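Local atomic coordinates of 373aa long hypothetical citrate synthase (Sulfolobus tokodaii, PDB entry 1VGP), a protein that is of unknown function but belongs to the citrate synthase family, with a mainly helical chain that forms a two-chain assembly. Residues L134-D139 with G321-F326; E164-A169 with K272-K277; I266-A271 with D310-I315. One frame throughout, in Å; residues are numbered along the deposited sequence.

Contact 1: L134-D139 with G321-F326; sequences LRKGLD and GFEPDF
R135 and K136, where helix 113-135 runs out, face E323, D325 and F326 in the loop between helices 309-319 and 327-346, so this contact joins a helix C-terminus to an interhelical loop of the largely helical citrate synthase fold. A Schellman motif ends the first helix: G137 has positive phi (78°), its N bonds to L134 O, and L138 N reaches R133 O. G321, also with positive phi, closes helix 309-319 in the same way.

The main link is a salt bridge. R135 NH1 donates to D325 OD1 at 2.7 Å, nearly straight with an N-H...O angle of 169°. The oxygen lies within the guanidinium plane, whereas NH1 meets it from above the carboxylate plane. The two planes are therefore strongly tilted, by 64°, instead of forming a flat two-pronged pair. In keeping with this tilt, NH2 makes only weak bonds to the same carboxylate, to D325 OD2 at 3.0 Å and D325 OD1 at 3.3 Å. The arginine leaves the helix with CG opposite its own N, then bends at chi3, which brings the guanidinium past the edge of the F326 ring.

That ring stands almost perpendicular to the guanidinium and presents its edge: F326 CE2 lies over one guanidinium face, offset toward the rim, and 3.5 Å from R135 NH2. F326 also packs on V128 and A132 of helix 113-135, while P91 of helix 91-105 touches R135, D325 and F326. E323 may add a weaker electrostatic attraction at this surface. Its OE1 lies 3.6 Å from K136 CD, alongside the lysine's aliphatic chain, and remains 4.3 Å from K136 NZ, beyond salt-bridge distance.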
loop_
_atom_site.group_PDB
_atom_site.type_symbol
_atom_site.label_atom_id
_atom_site.label_comp_id
_atom_site.label_asym_id
_atom_site.label_seq_id
_atom_site.Cartn_x
_atom_site.Cartn_y
_atom_site.Cartn_z
ATOM N N LEU A 134 19.528 17.104 -5.193
ATOM C CA LEU A 134 19.430 17.627 -3.833
ATOM C C LEU A 134 20.288 16.822 -2.864
ATOM O O LEU A 134 20.940 17.373 -1.986
ATOM C CB LEU A 134 17.972 17.594 -3.379
ATOM C CG LEU A 134 17.149 18.874 -3.517
ATOM C CD1 LEU A 134 17.725 19.770 -4.597
ATOM C CD2 LEU A 134 15.707 18.499 -3.835
ATOM N N ARG A 135 20.277 15.509 -3.026
ATOM C CA ARG A 135 21.024 14.640 -2.139
ATOM C C ARG A 135 22.515 14.906 -2.316
ATOM O O ARG A 135 23.267 14.927 -1.346
ATOM C CB ARG A 135 20.702 13.177 -2.455
ATOM C CG ARG A 135 21.502 12.174 -1.671
ATOM C CD ARG A 135 21.611 10.886 -2.450
ATOM N NE ARG A 135 20.974 9.793 -1.730
ATOM C CZ ARG A 135 21.289 8.511 -1.877
ATOM N NH1 ARG A 135 20.750 7.606 -1.068
ATOM N NH2 ARG A 135 22.134 8.130 -2.832
ATOM N N LYS A 136 22.933 15.117 -3.562
ATOM C CA LYS A 136 24.334 15.389 -3.867
ATOM C C LYS A 136 24.677 16.864 -3.682
ATOM O O LYS A 136 25.747 17.306 -4.085
ATOM C CB LYS A 136 24.664 14.971 -5.304
ATOM C CG LYS A 136 25.229 13.566 -5.431
ATOM C CD LYS A 136 25.842 13.323 -6.808
ATOM C CE LYS A 136 24.800 12.888 -7.826
ATOM N NZ LYS A 136 25.352 12.859 -9.212
ATOM N N GLY A 137 23.769 17.626 -3.078
ATOM C CA GLY A 137 24.061 19.013 -2.767
ATOM C C GLY A 137 23.953 19.956 -3.954
ATOM O O GLY A 137 24.311 21.128 -3.861
ATOM N N LEU A 138 23.465 19.447 -5.079
ATOM C CA LEU A 138 23.225 20.275 -6.256
ATOM C C LEU A 138 21.821 20.850 -6.162
ATOM O O LEU A 138 21.166 20.720 -5.127
ATOM C CB LEU A 138 23.364 19.432 -7.523
ATOM C CG LEU A 138 24.567 18.490 -7.521
ATOM C CD1 LEU A 138 24.590 17.672 -8.801
ATOM C CD2 LEU A 138 25.839 19.302 -7.377
ATOM N N ASP A 139 21.352 21.484 -7.230
ATOM C CA ASP A 139 20.021 22.067 -7.192
ATOM C C ASP A 139 19.049 21.427 -8.166
ATOM O O ASP A 139 19.440 20.927 -9.222
ATOM C CB ASP A 139 20.083 23.572 -7.456
ATOM C CG ASP A 139 19.120 24.351 -6.574
ATOM O OD1 ASP A 139 17.949 23.907 -6.414
ATOM O OD2 ASP A 139 19.530 25.407 -6.036
ATOM N N GLY A 321 24.725 7.201 -14.635
ATOM C CA GLY A 321 24.929 8.249 -13.656
ATOM C C GLY A 321 24.080 8.130 -12.404
ATOM O O GLY A 321 24.011 9.067 -11.608
ATOM N N PHE A 322 23.426 6.989 -12.218
ATOM C CA PHE A 322 22.640 6.782 -11.010
ATOM C C PHE A 322 23.479 6.090 -9.962
ATOM O O PHE A 322 24.386 5.320 -10.274
ATOM C CB PHE A 322 21.415 5.923 -11.290
ATOM C CG PHE A 322 20.387 6.593 -12.138
ATOM C CD1 PHE A 322 20.327 6.341 -13.506
ATOM C CD2 PHE A 322 19.444 7.447 -11.566
ATOM C CE1 PHE A 322 19.338 6.922 -14.296
ATOM C CE2 PHE A 322 18.447 8.035 -12.350
ATOM C CZ PHE A 322 18.392 7.772 -13.717
ATOM N N GLU A 323 23.164 6.360 -8.706
ATOM C CA GLU A 323 23.798 5.643 -7.620
ATOM C C GLU A 323 22.928 4.442 -7.281
ATOM O O GLU A 323 21.700 4.468 -7.432
ATOM C CB GLU A 323 23.994 6.593 -6.445
ATOM C CG GLU A 323 24.414 7.995 -6.903
ATOM C CD GLU A 323 25.511 8.606 -6.059
ATOM O OE1 GLU A 323 25.858 9.787 -6.303
ATOM O OE2 GLU A 323 26.028 7.912 -5.152
ATOM N N PRO A 324 23.566 3.349 -6.854
ATOM C CA PRO A 324 22.911 2.054 -6.655
ATOM C C PRO A 324 21.615 2.042 -5.864
ATOM O O PRO A 324 20.772 1.180 -6.094
ATOM C CB PRO A 324 23.990 1.189 -5.999
ATOM C CG PRO A 324 25.121 2.133 -5.680
ATOM C CD PRO A 324 25.017 3.253 -6.647
ATOM N N ASP A 325 21.425 2.968 -4.935
ATOM C CA ASP A 325 20.194 2.904 -4.151
ATOM C C ASP A 325 19.066 3.673 -4.819
ATOM O O ASP A 325 17.953 3.765 -4.297
ATOM C CB ASP A 325 20.420 3.399 -2.715
ATOM C CG ASP A 325 21.057 4.759 -2.658
ATOM O OD1 ASP A 325 21.578 5.113 -1.577
ATOM O OD2 ASP A 325 21.037 5.469 -3.691
ATOM N N PHE A 326 19.355 4.202 -6.001
ATOM C CA PHE A 326 18.331 4.807 -6.844
ATOM C C PHE A 326 17.800 3.822 -7.876
ATOM O O PHE A 326 16.795 4.084 -8.526
ATOM C CB PHE A 326 18.906 6.029 -7.554
ATOM C CG PHE A 326 18.750 7.299 -6.780
ATOM C CD1 PHE A 326 17.640 8.108 -6.974
ATOM C CD2 PHE A 326 19.708 7.684 -5.843
ATOM C CE1 PHE A 326 17.483 9.286 -6.248
ATOM C CE2 PHE A 326 19.558 8.861 -5.113
ATOM C CZ PHE A 326 18.443 9.665 -5.315
#

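Contact 2: E164-A169 with K272-K277; sequences EIKSKA and KLLAEK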
loop_
_atom_site.group_PDB
_atom_site.type_symbol
_atom_site.label_atom_id
_atom_site.label_comp_id
_atom_site.label_asym_id
_atom_site.label_seq_id
_atom_site.Cartn_x
_atom_site.Cartn_y
_atom_site.Cartn_z
ATOM N N GLU A 164 23.181 10.781 -27.480
ATOM C CA GLU A 164 22.051 10.009 -27.952
ATOM C C GLU A 164 22.086 8.525 -27.609
ATOM O O GLU A 164 21.034 7.895 -27.549
ATOM C CB GLU A 164 21.885 10.185 -29.459
ATOM C CG GLU A 164 20.620 10.935 -29.826
ATOM C CD GLU A 164 20.867 12.402 -30.098
ATOM O OE1 GLU A 164 19.899 13.191 -30.062
ATOM O OE2 GLU A 164 22.034 12.764 -30.354
ATOM N N ILE A 165 23.269 7.952 -27.385
ATOM C CA ILE A 165 23.318 6.538 -27.024
ATOM C C ILE A 165 22.815 6.369 -25.599
ATOM O O ILE A 165 22.164 5.378 -25.265
ATOM C CB ILE A 165 24.747 5.913 -27.133
ATOM C CG1 ILE A 165 25.584 6.318 -25.932
ATOM C CG2 ILE A 165 25.428 6.333 -28.429
ATOM C CD1 ILE A 165 26.917 5.614 -25.856
ATOM N N LYS A 166 23.105 7.352 -24.759
ATOM C CA LYS A 166 22.712 7.279 -23.358
ATOM C C LYS A 166 21.193 7.332 -23.204
ATOM O O LYS A 166 20.614 6.585 -22.419
ATOM C CB LYS A 166 23.370 8.416 -22.579
ATOM C CG LYS A 166 24.814 8.142 -22.226
ATOM C CD LYS A 166 25.279 9.065 -21.124
ATOM C CE LYS A 166 26.758 8.855 -20.812
ATOM N NZ LYS A 166 27.546 10.121 -20.972
ATOM N N SER A 167 20.552 8.215 -23.960
ATOM C CA SER A 167 19.112 8.388 -23.850
ATOM C C SER A 167 18.365 7.260 -24.559
ATOM O O SER A 167 17.235 6.943 -24.208
ATOM C CB SER A 167 18.703 9.731 -24.442
ATOM O OG SER A 167 19.240 9.875 -25.751
ATOM N N LYS A 168 18.995 6.665 -25.564
ATOM C CA LYS A 168 18.455 5.474 -26.210
ATOM C C LYS A 168 18.416 4.356 -25.184
ATOM O O LYS A 168 17.380 3.709 -24.974
ATOM C CB LYS A 168 19.350 5.040 -27.368
ATOM C CG LYS A 168 18.606 4.448 -28.538
ATOM C CD LYS A 168 17.655 3.332 -28.138
ATOM C CE LYS A 168 17.116 2.616 -29.388
ATOM N NZ LYS A 168 15.659 2.302 -29.345
ATOM N N ALA A 169 19.574 4.154 -24.557
ATOM C CA ALA A 169 19.778 3.139 -23.542
ATOM C C ALA A 169 18.803 3.338 -22.395
ATOM O O ALA A 169 18.198 2.383 -21.907
ATOM C CB ALA A 169 21.212 3.197 -23.030
ATOM N N LYS A 272 27.176 -3.159 -22.850
ATOM C CA LYS A 272 28.408 -3.234 -23.606
ATOM C C LYS A 272 28.765 -1.908 -24.289
ATOM O O LYS A 272 29.902 -1.446 -24.177
ATOM C CB LYS A 272 28.276 -4.348 -24.626
ATOM C CG LYS A 272 29.540 -4.691 -25.365
ATOM C CD LYS A 272 29.243 -5.765 -26.398
ATOM C CE LYS A 272 30.496 -6.480 -26.839
ATOM N NZ LYS A 272 30.785 -6.252 -28.277
ATOM N N LEU A 273 27.815 -1.290 -24.993
ATOM C CA LEU A 273 28.106 -0.045 -25.712
ATOM C C LEU A 273 28.506 1.073 -24.757
ATOM O O LEU A 273 29.524 1.729 -24.957
ATOM C CB LEU A 273 26.901 0.418 -26.533
ATOM C CG LEU A 273 27.205 1.048 -27.909
ATOM C CD1 LEU A 273 25.986 1.826 -28.377
ATOM C CD2 LEU A 273 28.421 1.954 -27.844
ATOM N N LEU A 274 27.697 1.287 -23.726
ATOM C CA LEU A 274 27.964 2.331 -22.745
ATOM C C LEU A 274 29.332 2.121 -22.098
ATOM O O LEU A 274 30.146 3.048 -22.014
ATOM C CB LEU A 274 26.884 2.322 -21.662
ATOM C CG LEU A 274 25.503 2.843 -22.074
ATOM C CD1 LEU A 274 24.481 2.592 -20.963
ATOM C CD2 LEU A 274 25.607 4.321 -22.373
ATOM N N ALA A 275 29.576 0.891 -21.654
ATOM C CA ALA A 275 30.815 0.553 -20.980
ATOM C C ALA A 275 32.008 0.897 -21.849
ATOM O O ALA A 275 32.931 1.577 -21.404
ATOM C CB ALA A 275 30.842 -0.923 -20.635
ATOM N N GLU A 276 32.000 0.427 -23.090
ATOM C CA GLU A 276 33.173 0.590 -23.921
ATOM C C GLU A 276 33.321 2.029 -24.416
ATOM O O GLU A 276 34.381 2.436 -24.887
ATOM C CB GLU A 276 33.155 -0.412 -25.092
ATOM C CG GLU A 276 31.962 -0.342 -26.014
ATOM C CD GLU A 276 31.821 -1.594 -26.880
ATOM O OE1 GLU A 276 30.957 -1.599 -27.780
ATOM O OE2 GLU A 276 32.570 -2.574 -26.659
ATOM N N LYS A 277 32.264 2.813 -24.274
ATOM C CA LYS A 277 32.327 4.230 -24.608
ATOM C C LYS A 277 32.782 5.054 -23.402
ATOM O O LYS A 277 33.262 6.172 -23.560
ATOM C CB LYS A 277 30.954 4.716 -25.088
ATOM C CG LYS A 277 30.937 5.273 -26.489
ATOM C CD LYS A 277 31.339 4.237 -27.529
ATOM C CE LYS A 277 31.364 4.866 -28.921
ATOM N NZ LYS A 277 31.999 4.021 -29.974
#
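I165, K166 and A169 meet L273, L274 and K277 through aliphatic carbons, so no ring, amide or carboxylate presents a face or an edge across this interface. The evidence lies instead in how the branches of L274 are shared. Its CD1 rests against A169 CB at 3.9 Å. Its other methyl, CD2, fits between two consecutive residues of the opposing helix, touching K166 CG at 3.9 Å and I165 CD1 at 3.9 Å. L274 has CG beside its backbone N (chi1 -72°), which carries the fork across toward helix 164-175 although the CB itself does not point there.

The frame is a roughly antiparallel helix pair of the citrate synthase fold: the short axes of 164-169 and 272-277 run at 149° to each other and approach to 10.5 Å, with K166 and L274 nearest in register. I165 slides past L274 in the opposite direction, its extended CG1-CD1 arm also reaching K277 CG at 4.1 Å and, more loosely, L273 CD2 at 4.4 Å. The lysines contribute methylenes: K277 touches with CG while the rest of its chain leads off. K166 NZ has a weak bond to N163 OD1, and the K166 side chain also packs on L154 and Y158 of helix 149-158. At the more buried end, A169 is covered additionally by Y270, one turn before L274.

Contact 3: I266-A271 with D310-I315; sequences ILKQYA and DFFSSI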
loop_
_atom_site.group_PDB
_atom_site.type_symbol
_atom_site.label_atom_id
_atom_site.label_comp_id
_atom_site.label_asym_id
_atom_site.label_seq_id
_atom_site.Cartn_x
_atom_site.Cartn_y
_atom_site.Cartn_z
ATOM N N ILE A 266 18.471 -8.131 -24.698
ATOM C CA ILE A 266 18.334 -6.821 -25.313
ATOM C C ILE A 266 19.207 -5.787 -24.605
ATOM O O ILE A 266 19.861 -4.976 -25.256
ATOM C CB ILE A 266 16.871 -6.342 -25.275
ATOM C CG1 ILE A 266 15.995 -7.288 -26.100
ATOM C CG2 ILE A 266 16.778 -4.927 -25.812
ATOM C CD1 ILE A 266 14.514 -6.974 -26.020
ATOM N N LEU A 267 19.217 -5.823 -23.278
ATOM C CA LEU A 267 19.924 -4.819 -22.496
ATOM C C LEU A 267 21.443 -4.984 -22.585
ATOM O O LEU A 267 22.194 -4.013 -22.429
ATOM C CB LEU A 267 19.482 -4.877 -21.031
ATOM C CG LEU A 267 19.824 -3.651 -20.178
ATOM C CD1 LEU A 267 19.296 -2.389 -20.838
ATOM C CD2 LEU A 267 19.229 -3.801 -18.805
ATOM N N LYS A 268 21.896 -6.210 -22.836
ATOM C CA LYS A 268 23.328 -6.489 -22.901
ATOM C C LYS A 268 24.039 -5.618 -23.928
ATOM O O LYS A 268 25.187 -5.223 -23.730
ATOM C CB LYS A 268 23.575 -7.958 -23.239
ATOM C CG LYS A 268 25.040 -8.290 -23.441
ATOM C CD LYS A 268 25.257 -9.775 -23.673
ATOM C CE LYS A 268 26.715 -10.065 -23.969
ATOM N NZ LYS A 268 26.916 -11.503 -24.262
ATOM N N GLN A 269 23.362 -5.324 -25.030
ATOM C CA GLN A 269 24.004 -4.573 -26.099
ATOM C C GLN A 269 24.332 -3.168 -25.613
ATOM O O GLN A 269 25.359 -2.602 -25.987
ATOM C CB GLN A 269 23.098 -4.520 -27.336
ATOM C CG GLN A 269 21.828 -3.678 -27.138
ATOM C CD GLN A 269 20.935 -3.615 -28.377
ATOM O OE1 GLN A 269 21.238 -2.906 -29.356
ATOM N NE2 GLN A 269 19.824 -4.355 -28.336
ATOM N N TYR A 270 23.468 -2.613 -24.765
ATOM C CA TYR A 270 23.655 -1.242 -24.266
ATOM C C TYR A 270 24.621 -1.181 -23.086
ATOM O O TYR A 270 25.346 -0.201 -22.920
ATOM C CB TYR A 270 22.311 -0.624 -23.859
ATOM C CG TYR A 270 21.345 -0.458 -25.017
ATOM C CD1 TYR A 270 20.300 -1.368 -25.215
ATOM C CD2 TYR A 270 21.515 0.561 -25.955
ATOM C CE1 TYR A 270 19.464 -1.271 -26.315
ATOM C CE2 TYR A 270 20.674 0.662 -27.065
ATOM C CZ TYR A 270 19.661 -0.253 -27.240
ATOM O OH TYR A 270 18.848 -0.172 -28.346
ATOM N N ALA A 271 24.626 -2.230 -22.271
ATOM C CA ALA A 271 25.614 -2.347 -21.211
ATOM C C ALA A 271 26.993 -2.296 -21.864
ATOM O O ALA A 271 27.849 -1.495 -21.507
ATOM C CB ALA A 271 25.426 -3.663 -20.476
ATOM N N ASP A 310 18.505 -8.036 -14.382
ATOM C CA ASP A 310 19.287 -7.390 -13.324
ATOM C C ASP A 310 20.786 -7.493 -13.569
ATOM O O ASP A 310 21.558 -6.636 -13.141
ATOM C CB ASP A 310 18.981 -8.008 -11.953
ATOM C CG ASP A 310 17.519 -7.851 -11.550
ATOM O OD1 ASP A 310 17.021 -8.726 -10.804
ATOM O OD2 ASP A 310 16.871 -6.867 -11.980
ATOM N N PHE A 311 21.197 -8.548 -14.260
ATOM C CA PHE A 311 22.609 -8.799 -14.515
ATOM C C PHE A 311 23.263 -7.673 -15.307
ATOM O O PHE A 311 24.418 -7.339 -15.078
ATOM C CB PHE A 311 22.772 -10.117 -15.265
ATOM C CG PHE A 311 24.195 -10.555 -15.415
ATOM C CD1 PHE A 311 24.917 -10.230 -16.556
ATOM C CD2 PHE A 311 24.817 -11.297 -14.414
ATOM C CE1 PHE A 311 26.243 -10.640 -16.711
ATOM C CE2 PHE A 311 26.148 -11.712 -14.558
ATOM C CZ PHE A 311 26.860 -11.380 -15.712
ATOM N N PHE A 312 22.531 -7.086 -16.242
ATOM C CA PHE A 312 23.079 -5.983 -17.004
ATOM C C PHE A 312 22.492 -4.643 -16.586
ATOM O O PHE A 312 23.140 -3.606 -16.741
ATOM C CB PHE A 312 22.852 -6.201 -18.499
ATOM C CG PHE A 312 23.620 -7.360 -19.065
ATOM C CD1 PHE A 312 22.952 -8.505 -19.502
ATOM C CD2 PHE A 312 25.005 -7.306 -19.184
ATOM C CE1 PHE A 312 23.650 -9.574 -20.051
ATOM C CE2 PHE A 312 25.712 -8.365 -19.729
ATOM C CZ PHE A 312 25.033 -9.503 -20.166
ATOM N N SER A 313 21.275 -4.650 -16.056
ATOM C CA SER A 313 20.602 -3.391 -15.746
ATOM C C SER A 313 21.388 -2.567 -14.717
ATOM O O SER A 313 21.320 -1.334 -14.713
ATOM C CB SER A 313 19.170 -3.654 -15.247
ATOM O OG SER A 313 19.144 -3.995 -13.876
ATOM N N SER A 314 22.151 -3.243 -13.864
ATOM C CA SER A 314 22.904 -2.543 -12.829
ATOM C C SER A 314 24.208 -1.932 -13.346
ATOM O O SER A 314 24.702 -0.948 -12.794
ATOM C CB SER A 314 23.200 -3.489 -11.662
ATOM O OG SER A 314 23.669 -4.742 -12.122
ATOM N N ILE A 315 24.772 -2.507 -14.402
ATOM C CA ILE A 315 25.876 -1.843 -15.081
ATOM C C ILE A 315 25.345 -0.593 -15.773
ATOM O O ILE A 315 25.933 0.485 -15.667
ATOM C CB ILE A 315 26.539 -2.764 -16.130
ATOM C CG1 ILE A 315 27.396 -3.817 -15.427
ATOM C CG2 ILE A 315 27.435 -1.950 -17.059
ATOM C CD1 ILE A 315 28.000 -4.845 -16.361
#
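Segments 266-271 and 310-315 are helical and run in roughly the same direction, their axes 29° apart and 8.8 Å at closest approach, with K268 and F312 in register at a CA-CA distance of 5.9 Å. F312 has the largest share of the surface buried between them. With chi1 at -67° its ring lies beside the other backbone, and the methylenes of K268 cover one face: K268 CB sits 3.7 Å from the ring centroid and 17° off the normal, a CH-pi contact. The extended lysine continues over the same face, with CG 3.5 Å from F312 CZ. On the opposite face F311 CD1 lies over the ring centre, so F312 is clasped between a neighbour in its own helix and a side chain of the other.

The K268 ammonium ends away from this ring, in a salt bridge with E293 of helix 281-300. One turn further along, A271 CB approaches F312 CD2 obliquely at 3.9 Å and I315 CG2 at 4.3 Å, extending the apolar seam toward the C-terminal end of the pair. L267 packs with its CD2 against the S313 backbone and CB, the latter 3.6 Å away, while its CG lies 4.3 Å from F312 CB.

Helix 281-300 packs on both partners, Y286 touching K268 and A271, E293 touching F312, and A289 touching I315. The geometry is thus that of a buried group of three successive helices, 262-278, 281-300 and 309-319, within the helical citrate synthase fold.

Along the chain the segments come in the order 134-139, 164-169, 266-271, 272-277, 310-315 and 321-326, so contact 1 spans the other two, whereas contacts 2 and 3 interleave. The latter pair share helix 262-278, which meets helix 164-175 through one segment and helix 309-319 through the next. Their centres lie 10 Å apart and they touch, K168 CE lying 3.4 Å from Y270 OH. Contact 1 has its centre about 20 Å from that of contact 2 and 21 Å from that of contact 3, with nearest atoms about 7 Å away in each case. Helix 309-319 leads from contact 3 into the loop of contact 1, connecting buried helix packing to a surface salt bridge.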